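Local atomic coordinates of metal-bound toxin (Helicobacter pylori, PDB entry 4NRN), a protein that probably acts as an RNA-cleaving toxin of a type II toxin-antitoxin system, in the YafQ branch of the RelE family, and binds zinc. Residues 44-49 against 55-60; 68-73 against 77-82. All blocks are in the same frame, centred on the assembly; numbering follows the deposited sequence.

How the contacts relate
Contacts 1 and 2 are two successive antiparallel hairpins of one mixed sheet, their centres about 10 Å apart. They share the seam between strands 56-60 and 65-72: the backbone N of R57 lies 2.8 Å from O of Y69, and the hydroxyl OH of Y69 reaches back to OD1 of D46 at 2.6 Å, both probable hydrogen bonds. Contact 1 holds the metal end, with H47, E58 and H60 on one zinc ion. H60 is about 4 Å, between side chains, from H86, the predicted proton donor. Contact 2 lies further along the same sheet, away from the metal: the side chain of V68 comes within about 4 Å of that of E58 and about 8 Å of a zinc ion.

Contact 1: residues 44-49 against 55-60; sequences YKDHPL and DFRECH. With ZN (zinc ion), chain C.
H47 and E58 meet through different choices of chi1: the imidazole of H47 is tucked between its own backbone N and carbonyl carbon (57°), while CG of E58 lies anti to the backbone N (-161°) and the chain runs out straight. The two side chains rise side by side, with CB of E58 over one face of the H47 ring, a CH-pi contact 4.2 Å from the centroid, and the carboxylate turned 81° from the ring. One zinc ion joins their ends, bound by H47 NE2 at 2.2 Å and E58 OE2 at 2.4 Å; H60 NE2 adds a third ligand at 2.0 Å. E58 also binds a second zinc ion, together with H86. The rotation of the H47 ring is fixed from its other nitrogen, since ND1 gives a hydrogen bond to O of P48 at 2.7 Å. Beneath the metal, H47 and E58 form a hydrogen-bonded pair, E58 N to H47 O being 2.7 Å. On the other side of the hairpin R57 grips D46 side-on: NE and NH2, the latter at 3.1 Å, both reach OD2 from above the carboxylate plane, and P48 lies over the guanidinium. OD1 of D46 is left to Y69. Strand 46-48 is the sheet's outermost strand on this side, and strand 56-60 separates it from strand 65-72. C59 and Y44 pack on V30 of helix 24-35.

Contact 2: residues 68-73 against 77-82; sequences VYQIKK and TLFLVR
Y69 lays the CD1 corner of its ring obliquely against CD1 of L78, 3.6 Å away on the neighbouring strand. Its chi1 of 67° sets CG between its own backbone N and carbonyl carbon; the ring then leads away from strand 77-84, toward D46, and leaves the CD1 side to L78. The same L78 methyl also touches CG1 of I71 at 3.9 Å, and CD2 of L80 reaches CB of Y69, next to it along the same face. On the reverse face Q70 and F79 stand as a hydrogen-bonded pair. Q70 stretches out fully, which brings OE1 to 3.8 Å from CD2 of F79, with the amide plane 68° from the ring.

The hairpin ladder is regular at its turn end: K72 N reaches O of T77 at 2.6 Å, and F79 N reaches O of Q70 at 2.6 Å. Further along, the strands slip by one residue in a classic beta bulge, where V81 and R82 together face V68. O of V68 accepts from both, from V81 N at 2.8 Å and from R82 N at a longer 3.3 Å, while V68 N returns a bond to O of R82 at 2.9 Å. The helix-like psi of V81, -52°, takes up the extra residue, and its CB comes close to the shared carbonyl.

The hairpin supplies the central strand, 65-72, and its neighbour 77-84, with strand 56-60 beyond the former and strand 3-6 running parallel beyond the latter. The face carrying Y69, L78 and L80 packs on helix 24-35, through L34, V31 and A35; Q70 and V81, on the reverse side, reach F56. The side chain of R82 leads away from the hairpin to a salt bridge between NE and D13 of helix 8-19.

Contact 1: residues 44-49 against 55-60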
loop_
_atom_site.group_PDB
_atom_site.type_symbol
_atom_site.label_atom_id
_atom_site.label_comp_id
_atom_site.label_asym_id
_atom_site.label_seq_id
_atom_site.Cartn_x
_atom_site.Cartn_y
_atom_site.Cartn_z
ATOM N N TYR A 44 -1.771 8.069 8.806
ATOM C CA TYR A 44 -1.474 6.852 8.069
ATOM C C TYR A 44 -0.438 5.986 8.776
ATOM O O TYR A 44 0.754 6.063 8.486
ATOM C CB TYR A 44 -1.052 7.188 6.626
ATOM C CG TYR A 44 -2.009 8.149 5.932
ATOM C CD1 TYR A 44 -3.386 7.937 5.965
ATOM C CD2 TYR A 44 -1.538 9.265 5.256
ATOM C CE1 TYR A 44 -4.263 8.809 5.347
ATOM C CE2 TYR A 44 -2.399 10.137 4.636
ATOM C CZ TYR A 44 -3.764 9.910 4.681
ATOM O OH TYR A 44 -4.630 10.793 4.060
ATOM N N LYS A 45 -0.916 5.168 9.710
ATOM C CA LYS A 45 -0.064 4.275 10.470
ATOM C C LYS A 45 0.706 3.334 9.536
ATOM O O LYS A 45 0.141 2.753 8.600
ATOM C CB LYS A 45 -0.884 3.520 11.523
ATOM C CG LYS A 45 -1.322 4.415 12.687
ATOM C CD LYS A 45 -2.388 3.762 13.562
ATOM C CE LYS A 45 -2.885 4.723 14.645
ATOM N NZ LYS A 45 -4.054 4.198 15.417
ATOM N N ASP A 46 2.007 3.219 9.791
ATOM C CA ASP A 46 2.921 2.535 8.886
ATOM C C ASP A 46 3.931 1.720 9.674
ATOM O O ASP A 46 4.693 2.264 10.477
ATOM C CB ASP A 46 3.665 3.562 8.033
ATOM C CG ASP A 46 4.535 2.922 6.991
ATOM O OD1 ASP A 46 3.976 2.346 6.036
ATOM O OD2 ASP A 46 5.775 2.994 7.117
ATOM N N HIS A 47 3.950 0.416 9.446
ATOM C CA HIS A 47 4.905 -0.426 10.133
ATOM C C HIS A 47 5.197 -1.644 9.270
ATOM O O HIS A 47 4.462 -1.939 8.334
ATOM C CB HIS A 47 4.349 -0.855 11.494
ATOM C CG HIS A 47 3.036 -1.556 11.397
ATOM N ND1 HIS A 47 2.932 -2.908 11.153
ATOM C CD2 HIS A 47 1.769 -1.085 11.457
ATOM C CE1 HIS A 47 1.655 -3.245 11.095
ATOM N NE2 HIS A 47 0.931 -2.155 11.270
ATOM N N PRO A 48 6.289 -2.350 9.575
ATOM C CA PRO A 48 6.558 -3.604 8.873
ATOM C C PRO A 48 5.467 -4.631 9.138
ATOM O O PRO A 48 4.792 -4.578 10.176
ATOM C CB PRO A 48 7.876 -4.074 9.500
ATOM C CG PRO A 48 8.538 -2.825 9.954
ATOM C CD PRO A 48 7.424 -1.932 10.419
ATOM N N LEU A 49 5.286 -5.549 8.194
ATOM C CA LEU A 49 4.418 -6.693 8.416
ATOM C C LEU A 49 5.152 -7.752 9.226
ATOM O O LEU A 49 6.077 -8.393 8.719
ATOM C CB LEU A 49 3.974 -7.295 7.086
ATOM C CG LEU A 49 2.624 -6.835 6.550
ATOM C CD1 LEU A 49 2.246 -7.653 5.328
ATOM C CD2 LEU A 49 1.573 -6.969 7.641
ATOM N N ASP A 55 10.632 -8.001 3.526
ATOM C CA ASP A 55 10.345 -6.663 4.052
ATOM C C ASP A 55 9.041 -6.029 3.549
ATOM O O ASP A 55 9.044 -4.945 2.967
ATOM C CB ASP A 55 11.537 -5.706 3.869
ATOM C CG ASP A 55 11.923 -5.506 2.415
ATOM O OD1 ASP A 55 11.066 -5.706 1.531
ATOM O OD2 ASP A 55 13.092 -5.140 2.159
ATOM N N PHE A 56 7.929 -6.713 3.799
ATOM C CA PHE A 56 6.604 -6.155 3.579
ATOM C C PHE A 56 6.280 -5.127 4.661
ATOM O O PHE A 56 6.587 -5.334 5.833
ATOM C CB PHE A 56 5.535 -7.253 3.599
ATOM C CG PHE A 56 5.434 -8.035 2.323
ATOM C CD1 PHE A 56 5.975 -7.548 1.144
ATOM C CD2 PHE A 56 4.764 -9.244 2.295
ATOM C CE1 PHE A 56 5.871 -8.263 -0.031
ATOM C CE2 PHE A 56 4.651 -9.963 1.118
ATOM C CZ PHE A 56 5.207 -9.471 -0.042
ATOM N N ARG A 57 5.658 -4.022 4.258
ATOM C CA ARG A 57 5.152 -3.031 5.202
ATOM C C ARG A 57 3.653 -2.852 5.042
ATOM O O ARG A 57 3.056 -3.285 4.049
ATOM C CB ARG A 57 5.866 -1.685 5.055
ATOM C CG ARG A 57 7.350 -1.735 5.351
ATOM C CD ARG A 57 7.942 -0.336 5.391
ATOM N NE ARG A 57 7.511 0.413 6.565
ATOM C CZ ARG A 57 8.188 0.463 7.711
ATOM N NH1 ARG A 57 9.332 -0.203 7.849
ATOM N NH2 ARG A 57 7.719 1.168 8.729
ATOM N N GLU A 58 3.060 -2.194 6.027
ATOM C CA GLU A 58 1.623 -2.083 6.121
ATOM C C GLU A 58 1.265 -0.640 6.432
ATOM O O GLU A 58 1.685 -0.091 7.451
ATOM C CB GLU A 58 1.132 -3.005 7.235
ATOM C CG GLU A 58 -0.327 -3.353 7.178
ATOM C CD GLU A 58 -0.705 -4.308 8.290
ATOM O OE1 GLU A 58 -0.945 -5.499 8.001
ATOM O OE2 GLU A 58 -0.741 -3.873 9.461
ATOM N N CYS A 59 0.494 -0.027 5.544
ATOM C CA CYS A 59 0.070 1.350 5.722
ATOM C C CYS A 59 -1.433 1.399 5.925
ATOM O O CYS A 59 -2.186 0.743 5.208
ATOM C CB CYS A 59 0.453 2.212 4.508
ATOM S SG CYS A 59 0.201 3.942 4.848
ATOM N N HIS A 60 -1.860 2.175 6.910
ATOM C CA HIS A 60 -3.274 2.325 7.201
ATOM C C HIS A 60 -3.860 3.516 6.441
ATOM O O HIS A 60 -3.741 4.653 6.888
ATOM C CB HIS A 60 -3.471 2.474 8.709
ATOM C CG HIS A 60 -3.257 1.202 9.468
ATOM N ND1 HIS A 60 -4.284 0.524 10.094
ATOM C CD2 HIS A 60 -2.142 0.465 9.684
ATOM C CE1 HIS A 60 -3.808 -0.564 10.669
ATOM N NE2 HIS A 60 -2.509 -0.623 10.434
HETATM ZN ZN ZN C . -1.303 -2.104 10.978
#

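Contact 2: residues 68-73 against 77-82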
loop_
_atom_site.group_PDB
_atom_site.type_symbol
_atom_site.label_atom_id
_atom_site.label_comp_id
_atom_site.label_asym_id
_atom_site.label_seq_id
_atom_site.Cartn_x
_atom_site.Cartn_y
_atom_site.Cartn_z
ATOM N N VAL A 68 -0.635 -2.930 1.648
ATOM C CA VAL A 68 0.556 -3.730 1.894
ATOM C C VAL A 68 1.515 -3.518 0.737
ATOM O O VAL A 68 1.160 -3.726 -0.425
ATOM C CB VAL A 68 0.229 -5.216 2.087
ATOM C CG1 VAL A 68 1.506 -6.012 2.307
ATOM C CG2 VAL A 68 -0.717 -5.390 3.273
ATOM N N TYR A 69 2.723 -3.064 1.054
ATOM C CA TYR A 69 3.672 -2.697 0.014
ATOM C C TYR A 69 5.052 -3.164 0.373
ATOM O O TYR A 69 5.330 -3.530 1.515
ATOM C CB TYR A 69 3.699 -1.182 -0.206
ATOM C CG TYR A 69 4.245 -0.403 0.972
ATOM C CD1 TYR A 69 5.601 -0.114 1.077
ATOM C CD2 TYR A 69 3.396 0.035 1.990
ATOM C CE1 TYR A 69 6.090 0.597 2.155
ATOM C CE2 TYR A 69 3.879 0.741 3.072
ATOM C CZ TYR A 69 5.228 1.023 3.149
ATOM O OH TYR A 69 5.707 1.729 4.233
ATOM N N GLN A 70 5.924 -3.140 -0.621
ATOM C CA GLN A 70 7.278 -3.614 -0.445
ATOM C C GLN A 70 8.164 -2.654 -1.195
ATOM O O GLN A 70 7.938 -2.396 -2.370
ATOM C CB GLN A 70 7.410 -5.023 -1.014
ATOM C CG GLN A 70 8.743 -5.673 -0.707
ATOM C CD GLN A 70 8.966 -6.946 -1.491
ATOM O OE1 GLN A 70 8.107 -7.380 -2.261
ATOM N NE2 GLN A 70 10.127 -7.555 -1.298
ATOM N N ILE A 71 9.155 -2.091 -0.518
ATOM C CA ILE A 71 10.146 -1.307 -1.233
ATOM C C ILE A 71 11.292 -2.212 -1.624
ATOM O O ILE A 71 11.874 -2.888 -0.771
ATOM C CB ILE A 71 10.693 -0.121 -0.409
ATOM C CG1 ILE A 71 9.610 0.935 -0.176
ATOM C CG2 ILE A 71 11.881 0.514 -1.123
ATOM C CD1 ILE A 71 10.167 2.269 0.301
ATOM N N LYS A 72 11.593 -2.243 -2.919
ATOM C CA LYS A 72 12.732 -2.986 -3.450
ATOM C C LYS A 72 13.811 -2.000 -3.883
ATOM O O LYS A 72 13.932 -1.693 -5.068
ATOM C CB LYS A 72 12.301 -3.822 -4.656
ATOM C CG LYS A 72 11.145 -4.769 -4.391
ATOM C CD LYS A 72 11.645 -6.125 -3.939
ATOM C CE LYS A 72 12.170 -6.930 -5.115
ATOM N NZ LYS A 72 12.962 -8.108 -4.666
ATOM N N LYS A 73 14.586 -1.502 -2.922
ATOM C CA LYS A 73 15.573 -0.452 -3.177
ATOM C C LYS A 73 16.615 -0.836 -4.223
ATOM O O LYS A 73 17.169 0.025 -4.908
ATOM C CB LYS A 73 16.267 -0.050 -1.875
ATOM C CG LYS A 73 15.395 0.777 -0.929
ATOM C CD LYS A 73 14.981 2.105 -1.557
ATOM C CE LYS A 73 14.694 3.165 -0.502
ATOM N NZ LYS A 73 15.923 3.727 0.125
ATOM N N THR A 77 12.295 0.328 -6.622
ATOM C CA THR A 77 10.886 0.049 -6.863
ATOM C C THR A 77 10.046 -0.055 -5.592
ATOM O O THR A 77 10.421 -0.726 -4.633
ATOM C CB THR A 77 10.701 -1.228 -7.730
ATOM O OG1 THR A 77 11.204 -0.982 -9.049
ATOM C CG2 THR A 77 9.228 -1.604 -7.837
ATOM N N LEU A 78 8.909 0.636 -5.606
ATOM C CA LEU A 78 7.862 0.469 -4.609
ATOM C C LEU A 78 6.836 -0.492 -5.188
ATOM O O LEU A 78 6.228 -0.204 -6.218
ATOM C CB LEU A 78 7.209 1.822 -4.293
ATOM C CG LEU A 78 5.899 1.808 -3.505
ATOM C CD1 LEU A 78 6.180 1.496 -2.042
ATOM C CD2 LEU A 78 5.170 3.138 -3.650
ATOM N N PHE A 79 6.651 -1.633 -4.532
ATOM C CA PHE A 79 5.761 -2.683 -5.027
ATOM C C PHE A 79 4.441 -2.688 -4.244
ATOM O O PHE A 79 4.439 -2.926 -3.041
ATOM C CB PHE A 79 6.482 -4.034 -4.897
ATOM C CG PHE A 79 5.784 -5.190 -5.582
ATOM C CD1 PHE A 79 5.434 -5.120 -6.923
ATOM C CD2 PHE A 79 5.530 -6.371 -4.891
ATOM C CE1 PHE A 79 4.813 -6.195 -7.551
ATOM C CE2 PHE A 79 4.920 -7.449 -5.514
ATOM C CZ PHE A 79 4.557 -7.356 -6.838
ATOM N N LEU A 80 3.324 -2.414 -4.913
ATOM C CA LEU A 80 2.019 -2.443 -4.237
ATOM C C LEU A 80 1.404 -3.848 -4.281
ATOM O O LEU A 80 1.045 -4.353 -5.348
ATOM C CB LEU A 80 1.066 -1.372 -4.799
ATOM C CG LEU A 80 1.665 0.033 -4.982
ATOM C CD1 LEU A 80 0.649 1.022 -5.553
ATOM C CD2 LEU A 80 2.256 0.564 -3.692
ATOM N N VAL A 81 1.281 -4.459 -3.103
ATOM C CA VAL A 81 0.996 -5.891 -2.990
ATOM C C VAL A 81 -0.486 -6.235 -2.775
ATOM O O VAL A 81 -1.040 -7.063 -3.494
ATOM C CB VAL A 81 1.881 -6.574 -1.895
ATOM C CG1 VAL A 81 1.684 -8.076 -1.907
ATOM C CG2 VAL A 81 3.341 -6.248 -2.114
ATOM N N ARG A 82 -1.123 -5.624 -1.783
ATOM C CA ARG A 82 -2.549 -5.849 -1.554
ATOM C C ARG A 82 -3.190 -4.595 -0.975
ATOM O O ARG A 82 -2.512 -3.755 -0.391
ATOM C CB ARG A 82 -2.784 -7.038 -0.615
ATOM C CG ARG A 82 -2.188 -8.390 -1.063
ATOM C CD ARG A 82 -2.981 -9.059 -2.184
ATOM N NE ARG A 82 -4.426 -8.927 -2.005
ATOM C CZ ARG A 82 -5.171 -9.755 -1.280
ATOM N NH1 ARG A 82 -4.606 -10.782 -0.663
ATOM N NH2 ARG A 82 -6.477 -9.555 -1.168
#